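Local structure of In2-1 family protein, glutathione transferase lambda3 (Populus trichocarpa, 4PQI) at residues Cys41-Arg46 and Lys133-Val138; Val47-Asn52 and Ala181-Val186; Thr140-Asp145 and Glu187-Phe192. The protein probably catalyses glutathione-dependent thiol-transfer reactions as a monomeric plant glutathione transferase of the lambda class. All blocks are in the same frame, centred on the assembly; numbering follows the deposited sequence.

In the fold
From the N terminus, helix 42-54 and the N-cap residue before it supply two successive segments, 41-46 and 47-52, both in the thioredoxin-like part of the fold. Interaction 1 closes first, when 133-138 on helix 118-139 returns across 86 intervening residues. Interaction 2 closes later, over 128 residues, when 181-186 on helix 177-197 reaches 47-52; because 133-138 falls between its segments, the two loops cross. Interaction 3 opens at 140-145, after interaction 1 has closed, and ends at 187-192, so it follows interaction 1 in series and crosses interaction 2. Interactions 1 and 2 join the two domains, their centres 10 Å apart, whereas interaction 3 ties the helical domain to itself.

Interaction 1: Cys41-Arg46 and Lys133-Val138; sequences CPFAQR and KFNGTV. With GSH (glutathione), chain B.
Asn135 of helix 118-139 meets Phe43 and Arg46, on the first turns of helix 42-54, across the cleft between the thioredoxin-like and helical domains of the glutathione transferase fold. The interface is thin, 63 Å² in all, and its closest CA atoms, those of Phe43 and Asn135, stand 11.2 Å apart; only side chains span it.

The direct contacts are loose packing. Asn135 ND2 comes to 4.4 Å from Phe43 CE1 and lies obliquely to both the ring and the Arg46 guanidinium. Polar contact runs through a water in the guanidinium plane, which accepts a weak bond from Arg46 NH2 at 3.2 Å and donates an equally weak one to Asn135 OD1. Arg46 is fixed chiefly from elsewhere: NE binds Ala181 O and NH1 binds Ser97 OG.

Glutathione packs on Phe43. Its CB1 sits 3.8 Å above one ring face, over the centre, and its carboxylate O12 lies 3.0 Å from Phe43 CD1. With CG anti to the carbonyl carbon (chi1 -65°), the ring lies beneath the gamma-glutamyl arm, while Phe185 meets it edge-to-face. With an alanine here, the gamma-glutamyl arm would probably lose its flat support and Phe185 its ring partner.

At the helix start, Cys41 is the N-cap: its SG accepts from Ala44 N at an N-H...S angle of 173°. A cysteine here is consistent with the thiol chemistry of the lambda class. Cys41 SG lies 3.3 Å from glutathione SG2, too far for a disulfide.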
loop_
_atom_site.group_PDB
_atom_site.type_symbol
_atom_site.label_atom_id
_atom_site.label_comp_id
_atom_site.label_asym_id
_atom_site.label_seq_id
_atom_site.Cartn_x
_atom_site.Cartn_y
_atom_site.Cartn_z
ATOM N N CYS A 41 -2.060 2.024 8.360
ATOM C CA CYS A 41 -3.040 1.342 7.522
ATOM C C CYS A 41 -2.389 0.981 6.189
ATOM O O CYS A 41 -1.869 1.875 5.500
ATOM C CB CYS A 41 -4.263 2.227 7.278
ATOM S SG CYS A 41 -5.336 1.655 5.925
ATOM N N PRO A 42 -2.407 -0.316 5.837
ATOM C CA PRO A 42 -1.767 -0.799 4.605
ATOM C C PRO A 42 -2.518 -0.363 3.338
ATOM O O PRO A 42 -1.879 -0.209 2.290
ATOM C CB PRO A 42 -1.761 -2.332 4.774
ATOM C CG PRO A 42 -2.876 -2.617 5.711
ATOM C CD PRO A 42 -2.996 -1.417 6.626
ATOM N N PHE A 43 -3.832 -0.140 3.421
ATOM C CA PHE A 43 -4.561 0.347 2.243
ATOM C C PHE A 43 -4.141 1.786 1.950
ATOM O O PHE A 43 -3.855 2.138 0.801
ATOM C CB PHE A 43 -6.076 0.261 2.427
ATOM C CG PHE A 43 -6.593 -1.147 2.557
ATOM C CD1 PHE A 43 -6.828 -1.922 1.428
ATOM C CD2 PHE A 43 -6.848 -1.693 3.813
ATOM C CE1 PHE A 43 -7.306 -3.225 1.548
ATOM C CE2 PHE A 43 -7.322 -2.986 3.940
ATOM C CZ PHE A 43 -7.549 -3.758 2.802
ATOM N N ALA A 44 -4.093 2.605 3.001
ATOM C CA ALA A 44 -3.602 3.973 2.878
ATOM C C ALA A 44 -2.123 4.016 2.466
ATOM O O ALA A 44 -1.704 4.892 1.708
ATOM C CB ALA A 44 -3.811 4.725 4.190
ATOM N N GLN A 45 -1.332 3.071 2.967
ATOM C CA GLN A 45 0.077 3.034 2.609
ATOM C C GLN A 45 0.270 2.970 1.100
ATOM O O GLN A 45 1.178 3.608 0.578
ATOM C CB GLN A 45 0.791 1.864 3.274
ATOM C CG GLN A 45 2.302 1.909 3.095
ATOM C CD GLN A 45 2.987 0.762 3.782
ATOM O OE1 GLN A 45 2.324 -0.141 4.307
ATOM N NE2 GLN A 45 4.319 0.795 3.816
ATOM N N ARG A 46 -0.588 2.215 0.411
ATOM C CA ARG A 46 -0.572 2.187 -1.053
ATOM C C ARG A 46 -0.555 3.607 -1.615
ATOM O O ARG A 46 0.270 3.939 -2.445
ATOM C CB ARG A 46 -1.786 1.448 -1.599
ATOM C CG ARG A 46 -1.773 -0.060 -1.442
ATOM C CD ARG A 46 -3.175 -0.612 -1.680
ATOM N NE ARG A 46 -3.211 -2.075 -1.808
ATOM C CZ ARG A 46 -4.332 -2.790 -1.889
ATOM N NH1 ARG A 46 -5.519 -2.188 -1.825
ATOM N NH2 ARG A 46 -4.274 -4.110 -2.011
ATOM N N LYS A 133 -8.506 -11.199 -3.319
ATOM C CA LYS A 133 -8.398 -12.654 -3.155
ATOM C C LYS A 133 -7.100 -13.071 -2.439
ATOM O O LYS A 133 -7.114 -13.982 -1.603
ATOM C CB LYS A 133 -8.551 -13.412 -4.474
ATOM C CG LYS A 133 -8.436 -14.932 -4.293
ATOM C CD LYS A 133 -8.852 -15.716 -5.530
ATOM C CE LYS A 133 -8.793 -17.222 -5.281
ATOM N NZ LYS A 133 -9.803 -17.674 -4.277
ATOM N N PHE A 134 -5.987 -12.413 -2.769
ATOM C CA PHE A 134 -4.737 -12.612 -2.029
ATOM C C PHE A 134 -4.924 -12.329 -0.530
ATOM O O PHE A 134 -4.576 -13.156 0.323
ATOM C CB PHE A 134 -3.602 -11.744 -2.600
ATOM C CG PHE A 134 -2.308 -11.848 -1.814
ATOM C CD1 PHE A 134 -1.438 -12.899 -2.030
ATOM C CD2 PHE A 134 -1.986 -10.910 -0.845
ATOM C CE1 PHE A 134 -0.276 -13.024 -1.297
ATOM C CE2 PHE A 134 -0.822 -11.023 -0.119
ATOM C CZ PHE A 134 0.036 -12.084 -0.345
ATOM N N ASN A 135 -5.471 -11.158 -0.210
ATOM C CA ASN A 135 -5.669 -10.795 1.190
ATOM C C ASN A 135 -6.652 -11.739 1.853
ATOM O O ASN A 135 -6.438 -12.163 2.985
ATOM C CB ASN A 135 -6.154 -9.348 1.333
ATOM C CG ASN A 135 -5.073 -8.347 1.035
ATOM O OD1 ASN A 135 -3.884 -8.680 1.041
ATOM N ND2 ASN A 135 -5.473 -7.101 0.787
ATOM N N GLY A 136 -7.715 -12.077 1.125
ATOM C CA GLY A 136 -8.742 -12.971 1.624
ATOM C C GLY A 136 -8.180 -14.328 2.001
ATOM O O GLY A 136 -8.551 -14.914 3.019
ATOM N N THR A 137 -7.269 -14.823 1.175
ATOM C CA THR A 137 -6.708 -16.146 1.379
ATOM C C THR A 137 -5.759 -16.177 2.584
ATOM O O THR A 137 -5.930 -17.013 3.482
ATOM C CB THR A 137 -5.973 -16.652 0.105
ATOM O OG1 THR A 137 -6.893 -16.683 -0.995
ATOM C CG2 THR A 137 -5.437 -18.046 0.324
ATOM N N VAL A 138 -4.773 -15.275 2.608
ATOM C CA VAL A 138 -3.757 -15.302 3.668
ATOM C C VAL A 138 -4.319 -14.902 5.041
ATOM O O VAL A 138 -4.026 -15.546 6.047
ATOM C CB VAL A 138 -2.513 -14.442 3.341
ATOM C CG1 VAL A 138 -1.444 -14.623 4.425
ATOM C CG2 VAL A 138 -1.922 -14.817 1.996
HETATM N N1 GSH B . -11.293 -1.257 0.498
HETATM C CA1 GSH B . -10.774 -0.106 1.221
HETATM C C1 GSH B . -9.599 0.482 0.482
HETATM O O11 GSH B . -9.387 1.715 0.449
HETATM O O12 GSH B . -8.817 -0.261 -0.140
HETATM C CB1 GSH B . -10.388 -0.538 2.634
HETATM C CG1 GSH B . -9.721 0.573 3.439
HETATM C CD1 GSH B . -9.751 0.186 4.903
HETATM O OE1 GSH B . -10.463 -0.950 5.312
HETATM N N2 GSH B . -9.090 0.916 5.796
HETATM C CA2 GSH B . -9.168 0.536 7.198
HETATM C C2 GSH B . -10.148 1.398 7.942
HETATM O O2 GSH B . -10.331 2.742 7.583
HETATM C CB2 GSH B . -7.793 0.645 7.850
HETATM S SG2 GSH B . -6.791 -0.834 7.578
HETATM N N3 GSH B . -10.809 0.847 8.946
HETATM C CA3 GSH B . -11.401 1.676 9.979
HETATM C C3 GSH B . -12.888 1.435 10.040
HETATM O O31 GSH B . -13.609 2.089 10.834
HETATM O O32 GSH B . -13.411 0.576 9.287
HETATM O O HOH W 1 -3.147 -7.047 -1.656
#

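Interaction 2: Val47-Asn52 and Ala181-Val186; sequences VWITRN and AYIPFV
Between 47-52 and 181-186 the nearest CA atoms are those of Ile49 and Pro184, 9.5 Å apart. This is helix-to-helix packing across the domain interface of the glutathione transferase fold: helix 42-54 belongs to the thioredoxin-like domain, helix 177-197 to the helical domain. The second helix kinks here: Pro184 has no N-H to give, and Phe185 N, instead of bonding four residues back to Ala181 O, makes only a weak 3.0 Å bond to Tyr182 O. Ala181 O is taken by Arg46 NE.

The contact itself is apolar and small, 72 Å², and all three participants are buried. Ile49 carries one side of it through a single methyl. Its CG1 lies anti to the carbonyl carbon (chi1 -56°) and the chain runs on nearly straight, which brings CD1 up to Ile183 and Pro184. Ile183 answers with its short branch: CG2 touches Ile49 CD1 at 3.9 Å, whereas the longer branch turns its end away. The two isoleucine side chains cross at about a right angle, so they meet methyl to methyl and do not lie alongside one another.

Neighbours fill in around this point. Thr224 packs on Ile49, and Pro184 also rests on Gln45 and Pro42, one and two turns before Ile49. The second touch is longer, from Ile49 CD1 to the ring atom CG of Pro184 at 4.3 Å.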
loop_
_atom_site.group_PDB
_atom_site.type_symbol
_atom_site.label_atom_id
_atom_site.label_comp_id
_atom_site.label_asym_id
_atom_site.label_seq_id
_atom_site.Cartn_x
_atom_site.Cartn_y
_atom_site.Cartn_z
ATOM N N VAL A 47 -1.470 4.451 -1.149
ATOM C CA VAL A 47 -1.578 5.784 -1.724
ATOM C C VAL A 47 -0.386 6.631 -1.296
ATOM O O VAL A 47 0.154 7.424 -2.086
ATOM C CB VAL A 47 -2.894 6.464 -1.322
ATOM C CG1 VAL A 47 -3.068 7.756 -2.099
ATOM C CG2 VAL A 47 -4.070 5.520 -1.574
ATOM N N TRP A 48 0.043 6.437 -0.054
ATOM C CA TRP A 48 1.213 7.127 0.481
ATOM C C TRP A 48 2.476 6.928 -0.381
ATOM O O TRP A 48 3.144 7.889 -0.749
ATOM C CB TRP A 48 1.445 6.651 1.909
ATOM C CG TRP A 48 2.434 7.438 2.702
ATOM C CD1 TRP A 48 3.158 8.527 2.294
ATOM C CD2 TRP A 48 2.819 7.185 4.056
ATOM N NE1 TRP A 48 3.962 8.964 3.314
ATOM C CE2 TRP A 48 3.772 8.159 4.407
ATOM C CE3 TRP A 48 2.449 6.226 5.005
ATOM C CZ2 TRP A 48 4.360 8.201 5.673
ATOM C CZ3 TRP A 48 3.028 6.275 6.254
ATOM C CH2 TRP A 48 3.975 7.247 6.578
ATOM N N ILE A 49 2.796 5.672 -0.688
ATOM C CA ILE A 49 3.936 5.350 -1.532
ATOM C C ILE A 49 3.814 5.994 -2.915
ATOM O O ILE A 49 4.792 6.532 -3.440
ATOM C CB ILE A 49 4.067 3.821 -1.724
ATOM C CG1 ILE A 49 4.157 3.126 -0.361
ATOM C CG2 ILE A 49 5.267 3.486 -2.625
ATOM C CD1 ILE A 49 3.842 1.616 -0.419
ATOM N N THR A 50 2.617 5.924 -3.499
ATOM C CA THR A 50 2.375 6.501 -4.815
ATOM C C THR A 50 2.611 8.013 -4.795
ATOM O O THR A 50 3.285 8.555 -5.679
ATOM C CB THR A 50 0.937 6.183 -5.357
ATOM O OG1 THR A 50 0.689 4.775 -5.324
ATOM C CG2 THR A 50 0.783 6.671 -6.771
ATOM N N ARG A 51 2.067 8.683 -3.778
ATOM C CA ARG A 51 2.258 10.124 -3.569
ATOM C C ARG A 51 3.737 10.494 -3.545
ATOM O O ARG A 51 4.176 11.449 -4.204
ATOM C CB ARG A 51 1.611 10.529 -2.240
ATOM C CG ARG A 51 1.932 11.937 -1.744
ATOM C CD ARG A 51 1.322 12.105 -0.351
ATOM N NE ARG A 51 1.711 13.323 0.357
ATOM C CZ ARG A 51 2.712 13.419 1.231
ATOM N NH1 ARG A 51 3.497 12.383 1.501
ATOM N NH2 ARG A 51 2.944 14.576 1.823
ATOM N N ASN A 52 4.493 9.720 -2.769
ATOM C CA ASN A 52 5.918 9.941 -2.583
ATOM C C ASN A 52 6.686 9.752 -3.893
ATOM O O ASN A 52 7.411 10.649 -4.332
ATOM C CB ASN A 52 6.461 9.008 -1.488
ATOM C CG ASN A 52 5.930 9.353 -0.086
ATOM O OD1 ASN A 52 5.203 10.334 0.094
ATOM N ND2 ASN A 52 6.286 8.536 0.905
ATOM N N ALA A 181 0.548 -1.907 -4.819
ATOM C CA ALA A 181 -0.684 -2.504 -4.302
ATOM C C ALA A 181 -0.400 -3.651 -3.324
ATOM O O ALA A 181 -1.074 -3.780 -2.290
ATOM C CB ALA A 181 -1.574 -2.995 -5.465
ATOM N N TYR A 182 0.610 -4.463 -3.640
ATOM C CA TYR A 182 0.912 -5.656 -2.846
ATOM C C TYR A 182 1.852 -5.475 -1.652
ATOM O O TYR A 182 1.679 -6.126 -0.604
ATOM C CB TYR A 182 1.445 -6.770 -3.756
ATOM C CG TYR A 182 0.328 -7.449 -4.496
ATOM C CD1 TYR A 182 -0.413 -8.443 -3.888
ATOM C CD2 TYR A 182 -0.019 -7.064 -5.787
ATOM C CE1 TYR A 182 -1.449 -9.056 -4.545
ATOM C CE2 TYR A 182 -1.063 -7.672 -6.455
ATOM C CZ TYR A 182 -1.772 -8.668 -5.822
ATOM O OH TYR A 182 -2.816 -9.293 -6.454
ATOM N N ILE A 183 2.856 -4.627 -1.815
ATOM C CA ILE A 183 3.913 -4.530 -0.808
ATOM C C ILE A 183 3.455 -4.234 0.633
ATOM O O ILE A 183 4.022 -4.797 1.563
ATOM C CB ILE A 183 5.116 -3.609 -1.254
ATOM C CG1 ILE A 183 6.334 -3.817 -0.349
ATOM C CG2 ILE A 183 4.747 -2.130 -1.218
ATOM C CD1 ILE A 183 6.911 -5.215 -0.356
ATOM N N PRO A 184 2.424 -3.377 0.839
ATOM C CA PRO A 184 2.086 -3.154 2.255
ATOM C C PRO A 184 1.600 -4.419 2.957
ATOM O O PRO A 184 1.804 -4.597 4.170
ATOM C CB PRO A 184 0.936 -2.136 2.189
ATOM C CG PRO A 184 1.107 -1.457 0.867
ATOM C CD PRO A 184 1.586 -2.548 -0.047
ATOM N N PHE A 185 0.973 -5.305 2.197
ATOM C CA PHE A 185 0.403 -6.513 2.782
ATOM C C PHE A 185 1.469 -7.600 2.909
ATOM O O PHE A 185 1.563 -8.281 3.944
ATOM C CB PHE A 185 -0.842 -6.951 1.995
ATOM C CG PHE A 185 -1.983 -5.973 2.117
ATOM C CD1 PHE A 185 -2.844 -6.023 3.212
ATOM C CD2 PHE A 185 -2.156 -4.962 1.175
ATOM C CE1 PHE A 185 -3.880 -5.090 3.349
ATOM C CE2 PHE A 185 -3.185 -4.032 1.306
ATOM C CZ PHE A 185 -4.049 -4.098 2.389
ATOM N N VAL A 186 2.311 -7.723 1.884
ATOM C CA VAL A 186 3.425 -8.658 1.945
ATOM C C VAL A 186 4.374 -8.273 3.080
ATOM O O VAL A 186 4.818 -9.141 3.828
ATOM C CB VAL A 186 4.179 -8.757 0.594
ATOM C CG1 VAL A 186 5.492 -9.579 0.761
ATOM C CG2 VAL A 186 3.284 -9.369 -0.474
#

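Interaction 3: Thr140-Asp145 and Glu187-Phe192; sequences TAFKGD and ERLNIF
Leu189 is the first residue of 187-192 to reach Phe142, the one residue of 140-145 that makes the contact. Its CD2 methyl lies at the rim of the Phe142 ring, near the ring plane and 4.1 Å from CZ. The same leucine packs on Phe134, Val138 and Tyr139 of helix 118-139.

Three residues further along, on the same side of the helix, Phe192 makes the larger contribution. With CG anti to the backbone N (chi1 -177°), its ring reaches out edge-first to Phe142. CE2 stands 3.7 Å above the Phe142 plane over its centre, and the near-equal spread of its distances to the six ring carbons, 3.8 to 4.0 Å, confirms the centring. The centroids are 5.0 Å apart and the planes meet at 84°, a T-shaped pair in which Phe192 gives the edge and Phe142 the face.

Phe142 is carried by a type I beta turn, Ala141 to Gly144, closed by Gly144 N to Ala141 O at 3.1 Å. Further edge-to-face pairs, Phe142 with Phe239 and Phe192 with Tyr235 and Phe197, extend the contact into an aromatic cluster within the all-helical C-terminal domain of the glutathione transferase fold.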
loop_
_atom_site.group_PDB
_atom_site.type_symbol
_atom_site.label_atom_id
_atom_site.label_comp_id
_atom_site.label_asym_id
_atom_site.label_seq_id
_atom_site.Cartn_x
_atom_site.Cartn_y
_atom_site.Cartn_z
ATOM N N THR A 140 -7.143 -15.312 6.260
ATOM C CA THR A 140 -8.020 -16.330 6.830
ATOM C C THR A 140 -7.283 -17.652 7.046
ATOM O O THR A 140 -7.907 -18.682 7.291
ATOM C CB THR A 140 -9.259 -16.584 5.938
ATOM O OG1 THR A 140 -8.840 -16.981 4.624
ATOM C CG2 THR A 140 -10.103 -15.327 5.827
ATOM N N ALA A 141 -5.957 -17.622 6.961
ATOM C CA ALA A 141 -5.168 -18.856 7.024
ATOM C C ALA A 141 -4.481 -19.091 8.380
ATOM O O ALA A 141 -3.857 -20.139 8.596
ATOM C CB ALA A 141 -4.140 -18.867 5.908
ATOM N N PHE A 142 -4.607 -18.125 9.287
ATOM C CA PHE A 142 -3.816 -18.118 10.515
ATOM C C PHE A 142 -4.102 -19.290 11.430
ATOM O O PHE A 142 -3.234 -19.694 12.205
ATOM C CB PHE A 142 -3.979 -16.796 11.267
ATOM C CG PHE A 142 -3.572 -15.603 10.466
ATOM C CD1 PHE A 142 -2.498 -15.673 9.595
ATOM C CD2 PHE A 142 -4.283 -14.420 10.552
ATOM C CE1 PHE A 142 -2.132 -14.579 8.842
ATOM C CE2 PHE A 142 -3.923 -13.319 9.797
ATOM C CZ PHE A 142 -2.849 -13.397 8.941
ATOM N N LYS A 143 -5.305 -19.848 11.340
ATOM C CA LYS A 143 -5.681 -20.953 12.225
ATOM C C LYS A 143 -5.452 -22.334 11.608
ATOM O O LYS A 143 -5.748 -23.346 12.231
ATOM C CB LYS A 143 -7.133 -20.814 12.706
ATOM C CG LYS A 143 -7.364 -19.648 13.665
ATOM C CD LYS A 143 -8.702 -19.770 14.388
ATOM C CE LYS A 143 -8.956 -18.586 15.319
ATOM N NZ LYS A 143 -9.210 -17.315 14.575
ATOM N N GLY A 144 -4.918 -22.381 10.391
ATOM C CA GLY A 144 -4.756 -23.651 9.711
ATOM C C GLY A 144 -3.324 -23.966 9.336
ATOM O O GLY A 144 -2.392 -23.287 9.771
ATOM N N ASP A 145 -3.151 -25.009 8.529
ATOM C CA ASP A 145 -1.841 -25.353 7.995
ATOM C C ASP A 145 -1.445 -24.286 6.981
ATOM O O ASP A 145 -2.070 -24.158 5.920
ATOM C CB ASP A 145 -1.884 -26.732 7.340
ATOM C CG ASP A 145 -0.504 -27.269 7.012
ATOM O OD1 ASP A 145 -0.131 -28.325 7.569
ATOM O OD2 ASP A 145 0.207 -26.648 6.194
ATOM N N GLU A 187 4.654 -6.973 3.215
ATOM C CA GLU A 187 5.452 -6.426 4.323
ATOM C C GLU A 187 4.962 -6.936 5.683
ATOM O O GLU A 187 5.730 -7.511 6.471
ATOM C CB GLU A 187 5.410 -4.881 4.291
ATOM C CG GLU A 187 5.896 -4.161 5.567
ATOM C CD GLU A 187 5.632 -2.631 5.566
ATOM O OE1 GLU A 187 5.364 -2.035 4.487
ATOM O OE2 GLU A 187 5.704 -2.026 6.664
ATOM N N ARG A 188 3.679 -6.733 5.955
ATOM C CA ARG A 188 3.112 -7.097 7.250
ATOM C C ARG A 188 2.999 -8.613 7.411
ATOM O O ARG A 188 3.313 -9.152 8.462
ATOM C CB ARG A 188 1.751 -6.430 7.436
ATOM C CG ARG A 188 1.849 -4.930 7.558
ATOM C CD ARG A 188 0.512 -4.260 7.302
ATOM N NE ARG A 188 0.564 -2.835 7.614
ATOM C CZ ARG A 188 1.184 -1.935 6.858
ATOM N NH1 ARG A 188 1.808 -2.318 5.750
ATOM N NH2 ARG A 188 1.185 -0.655 7.211
ATOM N N LEU A 189 2.561 -9.294 6.358
ATOM C CA LEU A 189 2.428 -10.746 6.389
ATOM C C LEU A 189 3.777 -11.423 6.640
ATOM O O LEU A 189 3.866 -12.373 7.419
ATOM C CB LEU A 189 1.771 -11.266 5.105
ATOM C CG LEU A 189 0.277 -10.917 4.975
ATOM C CD1 LEU A 189 -0.235 -11.282 3.586
ATOM C CD2 LEU A 189 -0.569 -11.589 6.058
ATOM N N ASN A 190 4.820 -10.914 5.988
ATOM C CA ASN A 190 6.157 -11.457 6.129
ATOM C C ASN A 190 6.581 -11.428 7.598
ATOM O O ASN A 190 7.038 -12.436 8.151
ATOM C CB ASN A 190 7.140 -10.660 5.269
ATOM C CG ASN A 190 8.479 -11.344 5.129
ATOM O OD1 ASN A 190 8.661 -12.479 5.580
ATOM N ND2 ASN A 190 9.421 -10.669 4.483
ATOM N N ILE A 191 6.404 -10.275 8.237
ATOM C CA ILE A 191 6.768 -10.127 9.649
ATOM C C ILE A 191 5.918 -11.009 10.562
ATOM O O ILE A 191 6.448 -11.683 11.463
ATOM C CB ILE A 191 6.635 -8.667 10.113
ATOM C CG1 ILE A 191 7.495 -7.746 9.250
ATOM C CG2 ILE A 191 7.037 -8.523 11.568
ATOM C CD1 ILE A 191 7.179 -6.272 9.455
ATOM N N PHE A 192 4.605 -11.005 10.333
ATOM C CA PHE A 192 3.681 -11.711 11.220
ATOM C C PHE A 192 3.870 -13.224 11.157
ATOM O O PHE A 192 4.021 -13.874 12.193
ATOM C CB PHE A 192 2.230 -11.324 10.928
ATOM C CG PHE A 192 1.221 -11.962 11.855
ATOM C CD1 PHE A 192 1.334 -11.825 13.240
ATOM C CD2 PHE A 192 0.141 -12.671 11.343
ATOM C CE1 PHE A 192 0.397 -12.398 14.093
ATOM C CE2 PHE A 192 -0.799 -13.247 12.192
ATOM C CZ PHE A 192 -0.674 -13.109 13.566
#